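Local coordinates for SufC protein (Thermus thermophilus, PDB 2D2E) that probably hydrolyses ATP as the cytoplasmic ABC-type ATPase of the Suf system, which assembles iron-sulfur clusters, at residues 2-14 with 19-31. Sequence-based numbering, arbitrary orientation.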
loop_
_atom_site.group_PDB
_atom_site.type_symbol
_atom_site.label_atom_id
_atom_site.label_comp_id
_atom_site.label_asym_id
_atom_site.label_seq_id
_atom_site.Cartn_x
_atom_site.Cartn_y
_atom_site.Cartn_z
ATOM N N SER A 2 4.376 14.541 9.505
ATOM C CA SER A 2 4.995 14.837 8.189
ATOM C C SER A 2 5.622 13.601 7.540
ATOM O O SER A 2 6.216 13.708 6.468
ATOM C CB SER A 2 6.070 15.901 8.362
ATOM O OG SER A 2 7.044 15.462 9.303
ATOM N N GLN A 3 5.522 12.442 8.192
ATOM C CA GLN A 3 6.102 11.240 7.593
ATOM C C GLN A 3 5.567 9.984 8.264
ATOM O O GLN A 3 5.029 10.029 9.373
ATOM C CB GLN A 3 7.637 11.264 7.736
ATOM C CG GLN A 3 8.117 11.240 9.186
ATOM C CD GLN A 3 9.618 11.505 9.345
ATOM O OE1 GLN A 3 10.236 11.067 10.323
ATOM N NE2 GLN A 3 10.201 12.214 8.400
ATOM N N LEU A 4 5.715 8.867 7.534
ATOM C CA LEU A 4 5.370 7.555 8.023
ATOM C C LEU A 4 6.720 6.922 8.351
ATOM O O LEU A 4 7.572 6.815 7.460
ATOM C CB LEU A 4 4.627 6.695 7.012
ATOM C CG LEU A 4 4.347 5.253 7.431
ATOM C CD1 LEU A 4 3.444 5.228 8.654
ATOM C CD2 LEU A 4 3.714 4.482 6.289
ATOM N N GLU A 5 6.959 6.525 9.589
ATOM C CA GLU A 5 8.270 6.005 9.927
ATOM C C GLU A 5 8.219 4.680 10.655
ATOM O O GLU A 5 7.462 4.506 11.597
ATOM C CB GLU A 5 9.045 7.027 10.790
ATOM C CG GLU A 5 10.260 6.426 11.478
ATOM C CD GLU A 5 11.147 7.445 12.213
ATOM O OE1 GLU A 5 10.599 8.404 12.806
ATOM O OE2 GLU A 5 12.383 7.274 12.191
ATOM N N ILE A 6 9.008 3.724 10.212
ATOM C CA ILE A 6 9.208 2.452 10.848
ATOM C C ILE A 6 10.525 2.643 11.543
ATOM O O ILE A 6 11.541 2.937 10.887
ATOM C CB ILE A 6 9.242 1.282 9.856
ATOM C CG1 ILE A 6 7.913 1.185 9.108
ATOM C CG2 ILE A 6 9.530 -0.032 10.565
ATOM C CD1 ILE A 6 7.877 1.937 7.797
ATOM N N ARG A 7 10.558 2.487 12.870
ATOM C CA ARG A 7 11.771 2.724 13.643
ATOM C C ARG A 7 12.229 1.531 14.485
ATOM O O ARG A 7 11.527 1.081 15.389
ATOM C CB ARG A 7 11.563 3.920 14.554
ATOM C CG ARG A 7 12.739 4.218 15.479
ATOM C CD ARG A 7 13.833 4.928 14.711
ATOM N NE ARG A 7 14.921 5.368 15.587
ATOM C CZ ARG A 7 16.107 4.764 15.664
ATOM N NH1 ARG A 7 16.366 3.690 14.915
ATOM N NH2 ARG A 7 17.037 5.232 16.493
ATOM N N ASP A 8 13.429 1.044 14.181
ATOM C CA ASP A 8 14.057 -0.077 14.905
ATOM C C ASP A 8 13.069 -1.204 15.165
ATOM O O ASP A 8 12.925 -1.663 16.301
ATOM C CB ASP A 8 14.644 0.435 16.211
ATOM C CG ASP A 8 15.433 -0.585 16.995
ATOM O OD1 ASP A 8 16.220 -1.338 16.382
ATOM O OD2 ASP A 8 15.278 -0.633 18.235
ATOM N N LEU A 9 12.398 -1.646 14.104
ATOM C CA LEU A 9 11.384 -2.672 14.248
ATOM C C LEU A 9 11.895 -4.104 14.219
ATOM O O LEU A 9 12.570 -4.504 13.278
ATOM C CB LEU A 9 10.318 -2.496 13.157
ATOM C CG LEU A 9 9.090 -3.387 13.284
ATOM C CD1 LEU A 9 8.298 -2.983 14.534
ATOM C CD2 LEU A 9 8.216 -3.241 12.050
ATOM N N TRP A 10 11.575 -4.855 15.268
ATOM C CA TRP A 10 11.943 -6.260 15.365
ATOM C C TRP A 10 10.658 -7.030 15.527
ATOM O O TRP A 10 9.813 -6.670 16.354
ATOM C CB TRP A 10 12.868 -6.505 16.572
ATOM C CG TRP A 10 14.175 -5.827 16.453
ATOM C CD1 TRP A 10 14.430 -4.495 16.633
ATOM C CD2 TRP A 10 15.414 -6.427 16.071
ATOM N NE1 TRP A 10 15.743 -4.230 16.374
ATOM C CE2 TRP A 10 16.375 -5.397 16.022
ATOM C CE3 TRP A 10 15.805 -7.741 15.750
ATOM C CZ2 TRP A 10 17.708 -5.632 15.680
ATOM C CZ3 TRP A 10 17.129 -7.973 15.408
ATOM C CH2 TRP A 10 18.064 -6.925 15.369
ATOM N N ALA A 11 10.475 -8.089 14.746
ATOM C CA ALA A 11 9.241 -8.850 14.827
ATOM C C ALA A 11 9.485 -10.317 14.513
ATOM O O ALA A 11 10.458 -10.666 13.847
ATOM C CB ALA A 11 8.214 -8.278 13.856
ATOM N N SER A 12 8.604 -11.165 15.021
ATOM C CA SER A 12 8.712 -12.598 14.788
ATOM C C SER A 12 7.344 -13.216 14.510
ATOM O O SER A 12 6.319 -12.576 14.722
ATOM C CB SER A 12 9.386 -13.268 15.996
ATOM O OG SER A 12 8.988 -12.669 17.214
ATOM N N ILE A 13 7.329 -14.438 13.975
ATOM C CA ILE A 13 6.087 -15.168 13.706
ATOM C C ILE A 13 6.405 -16.634 13.997
ATOM O O ILE A 13 7.586 -16.986 14.018
ATOM C CB ILE A 13 5.579 -14.966 12.273
ATOM C CG1 ILE A 13 4.204 -15.632 12.123
ATOM C CG2 ILE A 13 6.595 -15.505 11.289
ATOM C CD1 ILE A 13 3.507 -15.327 10.804
ATOM N N ASP A 14 5.373 -17.463 14.212
ATOM C CA ASP A 14 5.533 -18.872 14.606
ATOM C C ASP A 14 6.857 -19.079 15.323
ATOM O O ASP A 14 7.639 -19.954 14.943
ATOM C CB ASP A 14 5.466 -19.906 13.435
ATOM C CG ASP A 14 5.085 -19.312 12.083
ATOM O OD1 ASP A 14 3.879 -19.232 11.767
ATOM O OD2 ASP A 14 6.002 -18.934 11.324
ATOM N N LEU A 19 11.798 -9.836 11.136
ATOM C CA LEU A 19 12.250 -8.451 10.926
ATOM C C LEU A 19 13.342 -8.169 11.950
ATOM O O LEU A 19 13.158 -8.375 13.161
ATOM C CB LEU A 19 11.117 -7.434 11.053
ATOM C CG LEU A 19 9.967 -7.558 10.047
ATOM C CD1 LEU A 19 9.025 -6.355 10.194
ATOM C CD2 LEU A 19 10.529 -7.633 8.622
ATOM N N LYS A 20 14.483 -7.720 11.448
ATOM C CA LYS A 20 15.647 -7.504 12.289
ATOM C C LYS A 20 16.160 -6.084 12.330
ATOM O O LYS A 20 17.295 -5.820 11.947
ATOM C CB LYS A 20 16.751 -8.472 11.829
ATOM C CG LYS A 20 16.353 -9.945 11.986
ATOM C CD LYS A 20 17.333 -10.892 11.286
ATOM C CE LYS A 20 16.921 -12.336 11.508
ATOM N NZ LYS A 20 17.722 -13.273 10.660
ATOM N N GLY A 21 15.310 -5.170 12.806
ATOM C CA GLY A 21 15.702 -3.775 12.932
ATOM C C GLY A 21 15.453 -2.957 11.680
ATOM O O GLY A 21 16.378 -2.417 11.084
ATOM N N VAL A 22 14.185 -2.883 11.298
ATOM C CA VAL A 22 13.762 -2.155 10.109
ATOM C C VAL A 22 13.689 -0.661 10.397
ATOM O O VAL A 22 13.072 -0.250 11.369
ATOM C CB VAL A 22 12.363 -2.621 9.656
ATOM C CG1 VAL A 22 11.898 -1.781 8.444
ATOM C CG2 VAL A 22 12.401 -4.094 9.258
ATOM N N ASN A 23 14.368 0.126 9.572
ATOM C CA ASN A 23 14.324 1.587 9.681
ATOM C C ASN A 23 13.951 2.058 8.284
ATOM O O ASN A 23 14.701 1.843 7.342
ATOM C CB ASN A 23 15.682 2.135 10.095
ATOM C CG ASN A 23 15.997 1.805 11.534
ATOM O OD1 ASN A 23 15.263 2.204 12.437
ATOM N ND2 ASN A 23 17.068 1.047 11.753
ATOM N N LEU A 24 12.782 2.687 8.155
ATOM C CA LEU A 24 12.297 3.122 6.852
ATOM C C LEU A 24 11.395 4.327 7.048
ATOM O O LEU A 24 10.405 4.235 7.752
ATOM C CB LEU A 24 11.504 1.969 6.200
ATOM C CG LEU A 24 11.254 2.009 4.678
ATOM C CD1 LEU A 24 10.848 0.625 4.191
ATOM C CD2 LEU A 24 10.173 3.014 4.337
ATOM N N VAL A 25 11.744 5.449 6.420
ATOM C CA VAL A 25 10.947 6.680 6.525
ATOM C C VAL A 25 10.381 7.113 5.178
ATOM O O VAL A 25 11.131 7.211 4.210
ATOM C CB VAL A 25 11.819 7.862 7.049
ATOM C CG1 VAL A 25 11.029 9.152 7.029
ATOM C CG2 VAL A 25 12.264 7.588 8.473
ATOM N N VAL A 26 9.075 7.364 5.108
ATOM C CA VAL A 26 8.465 7.866 3.868
ATOM C C VAL A 26 7.859 9.242 4.166
ATOM O O VAL A 26 6.837 9.346 4.850
ATOM C CB VAL A 26 7.334 6.965 3.345
ATOM C CG1 VAL A 26 6.790 7.528 2.015
ATOM C CG2 VAL A 26 7.854 5.543 3.109
ATOM N N PRO A 27 8.478 10.317 3.657
ATOM C CA PRO A 27 7.917 11.653 3.916
ATOM C C PRO A 27 6.581 11.829 3.207
ATOM O O PRO A 27 6.405 11.347 2.091
ATOM C CB PRO A 27 8.959 12.596 3.318
ATOM C CG PRO A 27 10.262 11.810 3.403
ATOM C CD PRO A 27 9.786 10.406 2.983
ATOM N N LYS A 28 5.644 12.515 3.852
ATOM C CA LYS A 28 4.362 12.794 3.219
ATOM C C LYS A 28 4.725 13.648 1.987
ATOM O O LYS A 28 5.528 14.586 2.076
ATOM C CB LYS A 28 3.453 13.569 4.185
ATOM C CG LYS A 28 2.004 13.672 3.703
ATOM C CD LYS A 28 1.155 14.498 4.672
ATOM C CE LYS A 28 1.020 13.807 6.020
ATOM N NZ LYS A 28 0.130 14.570 6.963
ATOM N N GLY A 29 4.149 13.303 0.843
ATOM C CA GLY A 29 4.439 13.999 -0.401
ATOM C C GLY A 29 5.308 13.132 -1.314
ATOM O O GLY A 29 5.452 13.413 -2.516
ATOM N N GLU A 30 5.867 12.060 -0.757
ATOM C CA GLU A 30 6.722 11.189 -1.550
ATOM C C GLU A 30 6.153 9.791 -1.743
ATOM O O GLU A 30 5.286 9.337 -0.997
ATOM C CB GLU A 30 8.123 11.080 -0.912
ATOM C CG GLU A 30 8.883 12.412 -0.960
ATOM C CD GLU A 30 10.308 12.360 -0.415
ATOM O OE1 GLU A 30 10.878 11.270 -0.188
ATOM O OE2 GLU A 30 10.888 13.457 -0.216
ATOM N N VAL A 31 6.646 9.134 -2.786
ATOM C CA VAL A 31 6.265 7.757 -3.114
ATOM C C VAL A 31 7.567 6.967 -3.142
ATOM O O VAL A 31 8.480 7.246 -3.920
ATOM C CB VAL A 31 5.571 7.639 -4.490
ATOM C CG1 VAL A 31 5.300 6.164 -4.808
ATOM C CG2 VAL A 31 4.259 8.406 -4.482
HETATM O O HOH W 1 6.545 15.722 4.429
HETATM O O HOH W 2 17.651 -0.069 14.544
#
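Leu4 with Val26 and Ile6 with Leu24 are hydrogen-bonded pairs of an antiparallel hairpin, and strand 3-7 runs at 175° to strand 19-27. Two G1 beta bulges shift the register. Asp8 and Leu9 both face Val22, and Gly21 and Val22 both face Leu9. Leu9 O therefore takes two backbone N-H groups, from Gly21 N at 2.9 Å and Val22 N at 3.0 Å. The Asn23 amide reaches back to the first bulge. Asn23 OD1 accepts from Asp8 N at 2.8 Å and from Arg7 NH1 at 3.1 Å, and the two donors come from opposite faces of the amide plane. The bend at Arg7 chi2 (78°) turns the guanidinium back, so that its edge meets this oxygen. The Trp10 ring lies flat over the second bulge. Gly21 N sits over the ring centre, and Gly21 CA makes a CH-pi contact with the five-membered ring of Trp10, 3.7 Å from its centroid. Lys20 CB lies 3.6 Å from Trp10 CZ3. Trp10 NE1 donates to Asp8 OD1 at 2.9 Å, in the ring plane but from above the carboxylate, which helps to fix the ring's rotation. A leucine in place of Trp10 would probably uncover the Gly21 backbone and leave Asp8 OD1 without its indole mate. The other face of the hairpin is apolar. Ile6 CG2 lies beside Val22 CG1 (3.6 Å), and the Leu9 and Leu19 side chains cross at a slant, with CD2 of Leu9 against CD1 of Leu19. This face turns inward: Leu9, Ala11 and Leu19 pack on helix 42-50, whose first residues, Lys42 and Ser43, belong to the Walker A P-loop, and Leu24 and Val26 touch strand 31-35. Leu19 also lies close to Gly41 and Thr44, both ADP-binding residues. Strands 56-58 and 60-64 pair with strand 3-13 and extend the antiparallel sheet of the ABC ATPase domain.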